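Local coordinates for cellulase (Rhodothermus marinus, PDB 3B7M), which probably hydrolyses internal beta-1,4-glucosidic bonds of cellulose, as an engineered, thermostable family 12 endoglucanase with a beta-jelly-roll fold, at residues D97-A102 and L190-T195; E114-L119 and M152-Y157; N42-R47 and G205-D210. All blocks are in the same frame, centred on the assembly; numbering follows the deposited sequence.

Contact 1. Residues D97-A102 and L190-T195; sequences DIFFAA and LLSVQT
Asp97 and Gln194 form an antiparallel hydrogen-bonded pair in the large mixed sheet of the beta-jelly roll. Asp97 N gives its hydrogen to Gln194 O at 2.8 Å, nearly straight (168°), although the donor stands above the carbonyl plane. The return bond, Gln194 N to Asp97 O, measures 2.9 Å. Farther along, the register slips by one residue: Phe99 O accepts Leu191 N at 2.8 Å, whereas Phe99 N reaches Ser192 O at a longer 3.2 Å. Ile98 pairs with Val193 and Phe100 with Leu190, so that 190-195 holds one residue more between these pairs than 97-102 does; with the helix-like backbone of Leu191, this is consistent with a classic beta bulge at Leu191 and Ser192. At the bulge itself, Leu191 CD1 meets Ala101 CB at 3.8 Å.

The strands bury different surfaces on their two faces. Ile98, Phe100, Leu190 and Val193 lie on the apolar face, where Leu171 and Ile175 of helix 171-181 cover parts of them. The CG2 branch of Ile98, anti to the backbone N, is pressed against Leu190 CD1 at 3.3 Å, tighter than a usual carbon contact. Leu190 CD1 also lies 3.9 Å from Phe100 CE2, approaching the ring obliquely.

On the other face stand Asp97, Phe99, Ser192 and Gln194. The side chains of Asp97 and Gln194 run alongside each other, their carboxylate and amide planes 52° apart. Gln194 NE2 is hydrogen-bonded to Gln63 OE1 in the neighbouring strand 61-65, which fixes the rotation of the amide. Its other end is turned to the aromatic ring: Gln194 OE1 lies in the plane of the Phe99 ring, 3.6 Å from CE2 at its edge, with the amide almost perpendicular to the ring (81°).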
ATOM      1  N   ASP A  97       0.392   1.588  -0.692  1.00 14.80           N
ATOM      2  CA  ASP A  97       1.213   2.417   0.175  1.00 16.47           C
ATOM      3  C   ASP A  97       2.402   2.908  -0.654  1.00 16.94           C
ATOM      4  O   ASP A  97       3.168   2.102  -1.202  1.00 16.43           O
ATOM      5  CB  ASP A  97       1.687   1.587   1.371  1.00 17.74           C
ATOM      6  CG  ASP A  97       1.928   2.419   2.636  1.00 20.65           C
ATOM      7  OD1 ASP A  97       1.771   3.659   2.623  1.00 22.65           O
ATOM      8  OD2 ASP A  97       2.274   1.794   3.663  1.00 24.77           O
ATOM      9  N   ILE A  98       2.532   4.221  -0.782  1.00 17.24           N
ATOM     10  CA  ILE A  98       3.589   4.829  -1.581  1.00 18.30           C
ATOM     11  C   ILE A  98       4.444   5.735  -0.689  1.00 19.08           C
ATOM     12  O   ILE A  98       3.907   6.606   0.019  1.00 18.91           O
ATOM     13  CB  ILE A  98       3.018   5.637  -2.769  1.00 17.80           C
ATOM     14  CG1 ILE A  98       1.970   4.793  -3.536  1.00 19.69           C
ATOM     15  CG2 ILE A  98       4.140   6.059  -3.698  1.00 17.99           C
ATOM     16  CD1 ILE A  98       1.258   5.514  -4.676  1.00 19.46           C
ATOM     17  N   PHE A  99       5.762   5.531  -0.712  1.00 19.13           N
ATOM     18  CA  PHE A  99       6.649   6.283   0.184  1.00 20.06           C
ATOM     19  C   PHE A  99       7.528   7.322  -0.508  1.00 19.37           C
ATOM     20  O   PHE A  99       8.128   7.046  -1.554  1.00 18.46           O
ATOM     21  CB  PHE A  99       7.499   5.331   1.021  1.00 21.45           C
ATOM     22  CG  PHE A  99       6.719   4.624   2.086  1.00 24.86           C
ATOM     23  CD1 PHE A  99       6.435   5.264   3.297  1.00 27.91           C
ATOM     24  CD2 PHE A  99       6.248   3.330   1.879  1.00 26.39           C
ATOM     25  CE1 PHE A  99       5.696   4.613   4.289  1.00 29.28           C
ATOM     26  CE2 PHE A  99       5.512   2.668   2.869  1.00 27.88           C
ATOM     27  CZ  PHE A  99       5.236   3.309   4.072  1.00 27.73           C
ATOM     28  N   PHE A 100       7.581   8.514   0.093  1.00 19.14           N
ATOM     29  CA  PHE A 100       8.377   9.635  -0.397  1.00 19.19           C
ATOM     30  C   PHE A 100       9.322  10.092   0.688  1.00 20.01           C
ATOM     31  O   PHE A 100       8.959  10.096   1.865  1.00 19.81           O
ATOM     32  CB  PHE A 100       7.493  10.824  -0.769  1.00 18.95           C
ATOM     33  CG  PHE A 100       6.429  10.499  -1.772  1.00 19.40           C
ATOM     34  CD1 PHE A 100       5.219   9.950  -1.367  1.00 18.44           C
ATOM     35  CD2 PHE A 100       6.636  10.731  -3.119  1.00 19.11           C
ATOM     36  CE1 PHE A 100       4.222   9.649  -2.303  1.00 19.08           C
ATOM     37  CE2 PHE A 100       5.643  10.429  -4.052  1.00 19.74           C
ATOM     38  CZ  PHE A 100       4.436   9.895  -3.628  1.00 19.04           C
ATOM     39  N   ALA A 101      10.526  10.501   0.289  1.00 20.34           N
ATOM     40  CA  ALA A 101      11.485  11.072   1.225  1.00 20.75           C
ATOM     41  C   ALA A 101      12.271  12.205   0.572  1.00 21.23           C
ATOM     42  O   ALA A 101      12.598  12.151  -0.627  1.00 20.63           O
ATOM     43  CB  ALA A 101      12.428   9.998   1.735  1.00 20.77           C
ATOM     44  N   ALA A 102      12.569  13.231   1.363  1.00 21.83           N
ATOM     45  CA  ALA A 102      13.425  14.313   0.910  1.00 23.25           C
ATOM     46  C   ALA A 102      14.831  13.782   0.627  1.00 24.06           C
ATOM     47  O   ALA A 102      15.476  14.179  -0.347  1.00 23.61           O
ATOM     48  CB  ALA A 102      13.471  15.424   1.951  1.00 23.60           C
ATOM     49  N   LEU A 190      10.386   9.678  -4.895  1.00 19.51           N
ATOM     50  CA  LEU A 190       9.506   8.529  -4.815  1.00 19.64           C
ATOM     51  C   LEU A 190      10.358   7.279  -4.607  1.00 19.36           C
ATOM     52  O   LEU A 190      11.135   6.903  -5.481  1.00 19.23           O
ATOM     53  CB  LEU A 190       8.707   8.408  -6.120  1.00 19.56           C
ATOM     54  CG  LEU A 190       7.815   7.187  -6.370  1.00 20.34           C
ATOM     55  CD1 LEU A 190       6.873   6.932  -5.233  1.00 19.17           C
ATOM     56  CD2 LEU A 190       7.034   7.377  -7.646  1.00 20.56           C
ATOM     57  N   LEU A 191      10.204   6.637  -3.457  1.00 19.17           N
ATOM     58  CA  LEU A 191      11.053   5.505  -3.082  1.00 19.58           C
ATOM     59  C   LEU A 191      10.512   4.133  -3.476  1.00 19.34           C
ATOM     60  O   LEU A 191      11.254   3.269  -3.976  1.00 19.40           O
ATOM     61  CB  LEU A 191      11.319   5.528  -1.575  1.00 20.07           C
ATOM     62  CG  LEU A 191      12.118   6.701  -0.986  1.00 22.55           C
ATOM     63  CD1 LEU A 191      12.369   6.446   0.487  1.00 25.47           C
ATOM     64  CD2 LEU A 191      13.439   6.921  -1.712  1.00 23.62           C
ATOM     65  N   SER A 192       9.224   3.911  -3.218  1.00 18.81           N
ATOM     66  CA  SER A 192       8.624   2.613  -3.486  1.00 18.41           C
ATOM     67  C   SER A 192       7.115   2.683  -3.623  1.00 18.12           C
ATOM     68  O   SER A 192       6.472   3.642  -3.158  1.00 17.96           O
ATOM     69  CB  SER A 192       8.980   1.620  -2.372  1.00 18.56           C
ATOM     70  OG  SER A 192       8.599   2.130  -1.110  1.00 19.38           O
ATOM     71  N   VAL A 193       6.566   1.649  -4.255  1.00 16.99           N
ATOM     72  CA  VAL A 193       5.126   1.488  -4.400  1.00 17.06           C
ATOM     73  C   VAL A 193       4.810   0.084  -3.939  1.00 16.90           C
ATOM     74  O   VAL A 193       5.362  -0.888  -4.481  1.00 16.90           O
ATOM     75  CB  VAL A 193       4.668   1.617  -5.868  1.00 16.84           C
ATOM     76  CG1 VAL A 193       3.176   1.246  -5.993  1.00 16.68           C
ATOM     77  CG2 VAL A 193       4.941   3.029  -6.406  1.00 17.42           C
ATOM     78  N   GLN A 194       3.923  -0.026  -2.955  1.00 16.53           N
ATOM     79  CA  GLN A 194       3.501  -1.327  -2.437  1.00 16.58           C
ATOM     80  C   GLN A 194       1.998  -1.439  -2.511  1.00 15.80           C
ATOM     81  O   GLN A 194       1.309  -0.423  -2.454  1.00 15.69           O
ATOM     82  CB  GLN A 194       3.868  -1.465  -0.963  1.00 17.07           C
ATOM     83  CG  GLN A 194       5.216  -0.938  -0.567  1.00 20.31           C
ATOM     84  CD  GLN A 194       5.469  -1.126   0.898  1.00 24.02           C
ATOM     85  OE1 GLN A 194       4.712  -0.654   1.730  1.00 28.27           O
ATOM     86  NE2 GLN A 194       6.536  -1.825   1.225  1.00 29.37           N
ATOM     87  N   THR A 195       1.485  -2.668  -2.601  1.00 13.70           N
ATOM     88  CA  THR A 195       0.079  -2.900  -2.315  1.00 13.00           C
ATOM     89  C   THR A 195      -0.075  -4.206  -1.530  1.00 12.90           C
ATOM     90  O   THR A 195       0.774  -5.094  -1.614  1.00 12.17           O
ATOM     91  CB  THR A 195      -0.782  -2.929  -3.575  1.00 12.86           C
ATOM     92  OG1 THR A 195      -2.149  -2.698  -3.211  1.00 13.46           O
ATOM     93  CG2 THR A 195      -0.651  -4.286  -4.307  1.00 12.19           C
TER

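Contact 2. Residues E114-L119 and M152-Y157; sequences ELMIWL and MNVISY
Glu114 and Val154 begin a run of four paired residues in the one parallel pairing of the mixed sheet of this jelly roll, where strand 112-122 lies against strand 152-159. Five backbone hydrogen bonds join the segments. Glu114 N, Met116 N and Trp118 N reach Asn153 O, Ile155 O and Tyr157 O, while Glu114 O and Met116 O receive Ile155 N and Tyr157 N. Glu114 and Met116 are thus each bonded through both backbone N and O, Met116 N lying 2.8 Å from Ile155 O. Weaker CA-H...O contacts fill the gaps between these bonds, as between Leu115 CA and Ile155 O at 3.3 Å.

Apolar contact is concentrated beside the Tyr157 ring, which Leu115 CD2 approaches obliquely, 4.0 Å from Tyr157 CD1. A separate, polar neighbour is Met116 O, in the ring plane at the edge, 3.7 Å from Tyr157 CD1. Phe174 of helix 171-181 meets this ring edge-to-face, and the hydroxyl is hydrogen-bonded to Asp177, so the helix holds the far end of the tyrosine.

The face of Glu114, Met116, Val154 and Ser156 is mixed in character. Glu114 stretches out fully, with CG anti to N (chi1 179°), and this carries OE1 across Met152 to within 3.9 Å of SD. Met116 CG meets Val154 CG1 at 4.4 Å, and Ser156 OG sits against Met116 CB at 3.8 Å. Nearby, the indole N-H of Trp118 is buried without any hydrogen-bonding partner in the model: the hydroxyl of Ser156 remains 4.1 Å from Trp118 NE1, too distant for a bond.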
ATOM      1  N   GLU A 114       3.836   9.297   3.380  1.00 26.01           N
ATOM      2  CA  GLU A 114       3.247   8.024   3.056  1.00 25.23           C
ATOM      3  C   GLU A 114       1.916   8.340   2.404  1.00 23.23           C
ATOM      4  O   GLU A 114       1.079   9.019   3.007  1.00 22.89           O
ATOM      5  CB  GLU A 114       3.047   7.247   4.358  1.00 25.10           C
ATOM      6  CG  GLU A 114       2.411   5.886   4.215  1.00 26.60           C
ATOM      7  CD  GLU A 114       2.427   5.056   5.513  1.00 28.76           C
ATOM      8  OE1 GLU A 114       2.964   5.514   6.562  1.00 31.91           O
ATOM      9  OE2 GLU A 114       1.890   3.926   5.480  1.00 32.09           O
ATOM     10  N   LEU A 115       1.738   7.879   1.170  1.00 21.02           N
ATOM     11  CA  LEU A 115       0.476   8.054   0.455  1.00 19.94           C
ATOM     12  C   LEU A 115      -0.211   6.707   0.257  1.00 18.80           C
ATOM     13  O   LEU A 115       0.344   5.806  -0.375  1.00 18.45           O
ATOM     14  CB  LEU A 115       0.695   8.744  -0.893  1.00 19.79           C
ATOM     15  CG  LEU A 115      -0.508   9.353  -1.624  1.00 21.21           C
ATOM     16  CD1 LEU A 115      -0.082  10.561  -2.451  1.00 21.62           C
ATOM     17  CD2 LEU A 115      -1.206   8.337  -2.513  1.00 21.51           C
ATOM     18  N   MET A 116      -1.413   6.599   0.804  1.00 17.37           N
ATOM     19  CA  MET A 116      -2.218   5.383   0.744  1.00 17.68           C
ATOM     20  C   MET A 116      -3.429   5.535  -0.177  1.00 16.40           C
ATOM     21  O   MET A 116      -4.031   6.606  -0.271  1.00 15.93           O
ATOM     22  CB  MET A 116      -2.712   4.979   2.137  1.00 16.70           C
ATOM     23  CG  MET A 116      -1.618   4.846   3.203  1.00 18.34           C
ATOM     24  SD  MET A 116      -2.181   3.848   4.598  1.00 21.41           S
ATOM     25  CE  MET A 116      -1.986   2.204   3.902  1.00 21.23           C
ATOM     26  N   ILE A 117      -3.776   4.450  -0.851  1.00 15.60           N
ATOM     27  CA  ILE A 117      -4.970   4.412  -1.681  1.00 15.15           C
ATOM     28  C   ILE A 117      -5.721   3.168  -1.287  1.00 15.02           C
ATOM     29  O   ILE A 117      -5.242   2.055  -1.502  1.00 15.12           O
ATOM     30  CB  ILE A 117      -4.609   4.401  -3.165  1.00 15.29           C
ATOM     31  CG1 ILE A 117      -3.704   5.598  -3.488  1.00 14.71           C
ATOM     32  CG2 ILE A 117      -5.873   4.350  -4.055  1.00 15.09           C
ATOM     33  CD1 ILE A 117      -3.126   5.595  -4.914  1.00 15.46           C
ATOM     34  N   TRP A 118      -6.886   3.369  -0.676  1.00 14.66           N
ATOM     35  CA  TRP A 118      -7.719   2.291  -0.173  1.00 14.88           C
ATOM     36  C   TRP A 118      -8.756   1.948  -1.229  1.00 15.26           C
ATOM     37  O   TRP A 118      -9.529   2.813  -1.657  1.00 14.15           O
ATOM     38  CB  TRP A 118      -8.449   2.734   1.105  1.00 15.11           C
ATOM     39  CG  TRP A 118      -7.581   2.951   2.320  1.00 14.87           C
ATOM     40  CD1 TRP A 118      -6.308   3.446   2.350  1.00 15.98           C
ATOM     41  CD2 TRP A 118      -7.962   2.744   3.690  1.00 14.73           C
ATOM     42  NE1 TRP A 118      -5.861   3.530   3.651  1.00 15.88           N
ATOM     43  CE2 TRP A 118      -6.859   3.106   4.491  1.00 14.34           C
ATOM     44  CE3 TRP A 118      -9.116   2.252   4.312  1.00 15.12           C
ATOM     45  CZ2 TRP A 118      -6.878   3.005   5.884  1.00 15.10           C
ATOM     46  CZ3 TRP A 118      -9.140   2.160   5.700  1.00 15.76           C
ATOM     47  CH2 TRP A 118      -8.021   2.532   6.471  1.00 14.82           C
ATOM     48  N   LEU A 119      -8.770   0.683  -1.629  1.00 15.51           N
ATOM     49  CA  LEU A 119      -9.676   0.195  -2.660  1.00 16.51           C
ATOM     50  C   LEU A 119     -10.869  -0.559  -2.073  1.00 16.99           C
ATOM     51  O   LEU A 119     -11.947  -0.611  -2.686  1.00 17.05           O
ATOM     52  CB  LEU A 119      -8.912  -0.712  -3.636  1.00 16.59           C
ATOM     53  CG  LEU A 119      -7.765  -0.039  -4.408  1.00 16.69           C
ATOM     54  CD1 LEU A 119      -7.131  -1.040  -5.361  1.00 18.26           C
ATOM     55  CD2 LEU A 119      -8.272   1.176  -5.180  1.00 17.24           C
ATOM     56  N   MET A 152       6.282  12.161   9.965  1.00 39.59           N
ATOM     57  CA  MET A 152       5.776  11.702   8.675  1.00 38.81           C
ATOM     58  C   MET A 152       4.315  12.080   8.436  1.00 36.90           C
ATOM     59  O   MET A 152       3.449  11.764   9.257  1.00 36.96           O
ATOM     60  CB  MET A 152       5.905  10.178   8.595  1.00 38.85           C
ATOM     61  CG  MET A 152       5.904   9.630   7.170  1.00 40.57           C
ATOM     62  SD  MET A 152       6.070   7.841   7.100  1.00 41.49           S
ATOM     63  CE  MET A 152       7.273   7.523   8.402  1.00 43.50           C
ATOM     64  N   ASN A 153       4.053  12.750   7.313  1.00 34.53           N
ATOM     65  CA  ASN A 153       2.689  12.940   6.806  1.00 32.52           C
ATOM     66  C   ASN A 153       2.111  11.627   6.274  1.00 30.33           C
ATOM     67  O   ASN A 153       2.783  10.912   5.534  1.00 29.69           O
ATOM     68  CB  ASN A 153       2.655  13.941   5.641  1.00 32.79           C
ATOM     69  CG  ASN A 153       3.176  15.311   6.008  1.00 34.67           C
ATOM     70  OD1 ASN A 153       3.398  15.628   7.187  1.00 37.39           O
ATOM     71  ND2 ASN A 153       3.371  16.146   4.987  1.00 34.40           N
ATOM     72  N   VAL A 154       0.865  11.329   6.639  1.00 27.82           N
ATOM     73  CA  VAL A 154       0.110  10.247   6.015  1.00 25.56           C
ATOM     74  C   VAL A 154      -1.093  10.832   5.274  1.00 23.98           C
ATOM     75  O   VAL A 154      -1.940  11.488   5.882  1.00 23.07           O
ATOM     76  CB  VAL A 154      -0.407   9.186   7.034  1.00 25.61           C
ATOM     77  CG1 VAL A 154      -0.967   7.970   6.291  1.00 24.28           C
ATOM     78  CG2 VAL A 154       0.695   8.764   8.012  1.00 26.50           C
ATOM     79  N   ILE A 155      -1.144  10.596   3.964  1.00 22.49           N
ATOM     80  CA  ILE A 155      -2.257  11.030   3.120  1.00 21.29           C
ATOM     81  C   ILE A 155      -2.938   9.773   2.612  1.00 20.84           C
ATOM     82  O   ILE A 155      -2.283   8.918   2.005  1.00 21.40           O
ATOM     83  CB  ILE A 155      -1.794  11.904   1.906  1.00 21.84           C
ATOM     84  CG1 ILE A 155      -0.767  12.967   2.328  1.00 21.41           C
ATOM     85  CG2 ILE A 155      -2.996  12.568   1.197  1.00 20.37           C
ATOM     86  CD1 ILE A 155       0.669  12.691   1.857  1.00 21.71           C
ATOM     87  N   SER A 156      -4.237   9.638   2.885  1.00 19.59           N
ATOM     88  CA  SER A 156      -5.001   8.469   2.454  1.00 18.31           C
ATOM     89  C   SER A 156      -6.168   8.872   1.575  1.00 18.07           C
ATOM     90  O   SER A 156      -6.930   9.773   1.927  1.00 18.01           O
ATOM     91  CB  SER A 156      -5.539   7.691   3.651  1.00 18.24           C
ATOM     92  OG  SER A 156      -4.512   7.326   4.555  1.00 17.96           O
ATOM     93  N   TYR A 157      -6.292   8.198   0.431  1.00 17.40           N
ATOM     94  CA  TYR A 157      -7.426   8.352  -0.481  1.00 16.90           C
ATOM     95  C   TYR A 157      -8.252   7.085  -0.379  1.00 16.79           C
ATOM     96  O   TYR A 157      -7.733   5.985  -0.591  1.00 16.91           O
ATOM     97  CB  TYR A 157      -6.932   8.555  -1.919  1.00 16.78           C
ATOM     98  CG  TYR A 157      -6.146   9.838  -2.111  1.00 17.19           C
ATOM     99  CD1 TYR A 157      -4.782   9.907  -1.790  1.00 17.14           C
ATOM    100  CD2 TYR A 157      -6.768  10.982  -2.609  1.00 15.83           C
ATOM    101  CE1 TYR A 157      -4.062  11.100  -1.966  1.00 16.94           C
ATOM    102  CE2 TYR A 157      -6.068  12.173  -2.787  1.00 18.61           C
ATOM    103  CZ  TYR A 157      -4.720  12.232  -2.455  1.00 17.86           C
ATOM    104  OH  TYR A 157      -4.035  13.411  -2.646  1.00 17.98           O
TER

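Contact 3. Residues N42-R47 and G205-D210; sequences NFTITR and GLRSAD
Asn42 reaches across to strand 207-215 through its side chain: OD1 accepts Asp210 N at 3.0 Å, the donor standing well above the amide plane. With CG beside its own backbone N (chi1 -65°), the flat amide reaches along Ala209, and ND2 donates to a water; the link from this water on to Asp210 OD1 is modelled unusually short and is doubtful in detail. Were Asn42 replaced by an alanine, Asp210 N would probably lose this acceptor and the water its donor, leaving the backbone at Asp210 less firmly held.

Ser208 is held twice by Phe43. Its N reaches Phe43 O at 2.8 Å, almost straight (173°), and its O accepts Phe43 N. Phe43 CG takes the crowded position between backbone N and carbonyl carbon (chi1 68°), which lays the ring over Ser208 CB, 3.7 Å from the centroid in a CH-pi contact. The serine hydroxyl is hydrogen-bonded to Trp82 NE1 of the next strand.

Ile45 closes the other end. Its N bonds to Leu206 O at 2.9 Å and its O receives Gly205 N at 2.7 Å, while CD1 lies alongside Leu206 CB at 3.8 Å. Phe197 of strand 189-199 covers both these side chains and Ser208, as expected where the six-stranded antiparallel sheet packs on the larger sheet in the jelly-roll sandwich of family 12.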
ATOM      1  N   ASN A  42       1.846 -13.319  -6.994  1.00 15.93           N
ATOM      2  CA  ASN A  42       0.503 -13.509  -6.481  1.00 16.18           C
ATOM      3  C   ASN A  42       0.599 -14.162  -5.100  1.00 15.55           C
ATOM      4  O   ASN A  42       1.423 -15.060  -4.895  1.00 15.46           O
ATOM      5  CB  ASN A  42      -0.320 -14.436  -7.395  1.00 15.87           C
ATOM      6  CG  ASN A  42      -0.575 -13.851  -8.787  1.00 17.59           C
ATOM      7  OD1 ASN A  42      -0.270 -12.688  -9.079  1.00 15.87           O
ATOM      8  ND2 ASN A  42      -1.162 -14.674  -9.656  1.00 17.35           N
ATOM      9  N   PHE A  43      -0.220 -13.715  -4.154  1.00 15.09           N
ATOM     10  CA  PHE A  43      -0.227 -14.371  -2.852  1.00 14.84           C
ATOM     11  C   PHE A  43      -1.599 -14.514  -2.225  1.00 15.12           C
ATOM     12  O   PHE A  43      -2.505 -13.711  -2.477  1.00 16.07           O
ATOM     13  CB  PHE A  43       0.804 -13.752  -1.881  1.00 14.01           C
ATOM     14  CG  PHE A  43       0.484 -12.350  -1.441  1.00 13.96           C
ATOM     15  CD1 PHE A  43      -0.303 -12.120  -0.309  1.00 13.51           C
ATOM     16  CD2 PHE A  43       0.994 -11.261  -2.135  1.00 12.01           C
ATOM     17  CE1 PHE A  43      -0.589 -10.836   0.104  1.00 13.51           C
ATOM     18  CE2 PHE A  43       0.723  -9.971  -1.723  1.00 13.11           C
ATOM     19  CZ  PHE A  43      -0.059  -9.753  -0.593  1.00 12.72           C
ATOM     20  N   THR A  44      -1.743 -15.562  -1.419  1.00 14.91           N
ATOM     21  CA  THR A  44      -2.953 -15.819  -0.648  1.00 14.49           C
ATOM     22  C   THR A  44      -2.559 -15.858   0.810  1.00 14.43           C
ATOM     23  O   THR A  44      -1.594 -16.522   1.170  1.00 12.68           O
ATOM     24  CB  THR A  44      -3.559 -17.183  -1.025  1.00 15.03           C
ATOM     25  OG1 THR A  44      -3.853 -17.185  -2.427  1.00 16.01           O
ATOM     26  CG2 THR A  44      -4.856 -17.487  -0.212  1.00 15.73           C
ATOM     27  N   ILE A  45      -3.302 -15.137   1.645  1.00 14.20           N
ATOM     28  CA  ILE A  45      -3.142 -15.272   3.079  1.00 15.44           C
ATOM     29  C   ILE A  45      -3.808 -16.583   3.550  1.00 16.08           C
ATOM     30  O   ILE A  45      -5.036 -16.714   3.543  1.00 15.65           O
ATOM     31  CB  ILE A  45      -3.695 -14.040   3.834  1.00 14.92           C
ATOM     32  CG1 ILE A  45      -3.135 -12.757   3.195  1.00 14.97           C
ATOM     33  CG2 ILE A  45      -3.313 -14.124   5.324  1.00 17.09           C
ATOM     34  CD1 ILE A  45      -3.678 -11.460   3.760  1.00 14.96           C
ATOM     35  N   THR A  46      -2.985 -17.549   3.939  1.00 16.65           N
ATOM     36  CA  THR A  46      -3.483 -18.869   4.315  1.00 17.71           C
ATOM     37  C   THR A  46      -3.716 -18.963   5.817  1.00 18.28           C
ATOM     38  O   THR A  46      -4.461 -19.833   6.280  1.00 19.64           O
ATOM     39  CB  THR A  46      -2.496 -19.987   3.905  1.00 17.68           C
ATOM     40  OG1 THR A  46      -1.215 -19.678   4.443  1.00 18.68           O
ATOM     41  CG2 THR A  46      -2.392 -20.113   2.387  1.00 17.91           C
ATOM     42  N   ARG A  47      -3.065 -18.077   6.570  1.00 18.40           N
ATOM     43  CA  ARG A  47      -3.161 -18.044   8.021  1.00 18.71           C
ATOM     44  C   ARG A  47      -3.048 -16.615   8.542  1.00 18.20           C
ATOM     45  O   ARG A  47      -2.165 -15.870   8.136  1.00 18.19           O
ATOM     46  CB  ARG A  47      -2.068 -18.918   8.636  1.00 19.15           C
ATOM     47  CG  ARG A  47      -2.121 -19.029  10.146  1.00 22.91           C
ATOM     48  CD  ARG A  47      -1.940 -20.484  10.576  1.00 29.97           C
ATOM     49  NE  ARG A  47      -0.551 -20.913  10.760  1.00 34.29           N
ATOM     50  CZ  ARG A  47       0.048 -21.905  10.087  1.00 37.83           C
ATOM     51  NH1 ARG A  47      -0.596 -22.581   9.131  1.00 38.82           N
ATOM     52  NH2 ARG A  47       1.309 -22.221  10.365  1.00 38.34           N
ATOM     53  N   GLY A 205      -7.635 -15.943   3.684  1.00 15.70           N
ATOM     54  CA  GLY A 205      -8.422 -16.095   2.467  1.00 15.35           C
ATOM     55  C   GLY A 205      -8.305 -14.909   1.528  1.00 15.16           C
ATOM     56  O   GLY A 205      -8.683 -15.008   0.372  1.00 15.29           O
ATOM     57  N   LEU A 206      -7.774 -13.784   2.002  1.00 14.84           N
ATOM     58  CA  LEU A 206      -7.525 -12.646   1.125  1.00 14.95           C
ATOM     59  C   LEU A 206      -6.488 -13.018   0.069  1.00 15.72           C
ATOM     60  O   LEU A 206      -5.536 -13.729   0.364  1.00 16.04           O
ATOM     61  CB  LEU A 206      -7.036 -11.448   1.928  1.00 15.10           C
ATOM     62  CG  LEU A 206      -8.068 -10.667   2.742  1.00 14.47           C
ATOM     63  CD1 LEU A 206      -7.336  -9.677   3.635  1.00 14.24           C
ATOM     64  CD2 LEU A 206      -9.057  -9.963   1.817  1.00 12.43           C
ATOM     65  N   ARG A 207      -6.678 -12.551  -1.156  1.00 16.04           N
ATOM     66  CA  ARG A 207      -5.759 -12.880  -2.244  1.00 17.51           C
ATOM     67  C   ARG A 207      -5.305 -11.608  -2.995  1.00 17.09           C
ATOM     68  O   ARG A 207      -6.103 -10.688  -3.235  1.00 16.91           O
ATOM     69  CB  ARG A 207      -6.436 -13.842  -3.209  1.00 18.10           C
ATOM     70  CG  ARG A 207      -5.514 -14.754  -3.954  1.00 23.59           C
ATOM     71  CD  ARG A 207      -6.299 -15.864  -4.682  1.00 31.62           C
ATOM     72  NE  ARG A 207      -6.578 -15.502  -6.075  1.00 37.25           N
ATOM     73  CZ  ARG A 207      -5.646 -15.417  -7.025  1.00 39.83           C
ATOM     74  NH1 ARG A 207      -4.361 -15.657  -6.735  1.00 41.55           N
ATOM     75  NH2 ARG A 207      -5.992 -15.085  -8.266  1.00 40.53           N
ATOM     76  N   SER A 208      -4.026 -11.568  -3.343  1.00 15.61           N
ATOM     77  CA  SER A 208      -3.470 -10.514  -4.166  1.00 15.40           C
ATOM     78  C   SER A 208      -2.986 -11.146  -5.464  1.00 15.51           C
ATOM     79  O   SER A 208      -2.299 -12.174  -5.432  1.00 15.66           O
ATOM     80  CB  SER A 208      -2.310  -9.834  -3.443  1.00 15.02           C
ATOM     81  OG  SER A 208      -1.549  -9.042  -4.334  1.00 14.90           O
ATOM     82  N   ALA A 209      -3.350 -10.547  -6.596  1.00 15.25           N
ATOM     83  CA  ALA A 209      -2.979 -11.089  -7.915  1.00 15.97           C
ATOM     84  C   ALA A 209      -2.752 -10.017  -8.949  1.00 16.58           C
ATOM     85  O   ALA A 209      -3.253  -8.892  -8.823  1.00 16.08           O
ATOM     86  CB  ALA A 209      -4.045 -12.082  -8.425  1.00 16.26           C
ATOM     87  N   ASP A 210      -1.994 -10.388  -9.979  1.00 17.93           N
ATOM     88  CA  ASP A 210      -1.848  -9.604 -11.209  1.00 19.37           C
ATOM     89  C   ASP A 210      -1.252  -8.222 -10.956  1.00 19.45           C
ATOM     90  O   ASP A 210      -1.652  -7.263 -11.600  1.00 19.70           O
ATOM     91  CB  ASP A 210      -3.201  -9.418 -11.932  1.00 19.72           C
ATOM     92  CG  ASP A 210      -3.843 -10.727 -12.361  1.00 22.22           C
ATOM     93  OD1 ASP A 210      -3.128 -11.719 -12.623  1.00 24.67           O
ATOM     94  OD2 ASP A 210      -5.091 -10.753 -12.436  1.00 26.72           O
TER
HETATM   95  O   HOH W   1      -1.195 -13.274 -12.280  1.00 39.01           O

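How the contacts relate
Contacts 1 and 2 share one sheet, their centres 10 Å apart: strands 91-101 and 112-122 are neighbours in it, and Ile98 N probably bonds to Leu115 O (2.7 Å). Four strands adjacent in the sheet, 189-199, 91-101, 112-122 and 152-159, are thereby joined, with helix 171-181 against one face. The other face, carrying Asp97, Phe99 and Glu114, probably lines the cellulose-binding cleft, as in family 12 relatives. Contact 3 belongs to the other sheet, its centre about 22 Å from each of the other two centres. Strand 189-199 of contact 1 precedes strand 207-215 of contact 3 in the chain, and contact 3 encloses both other contacts in sequence.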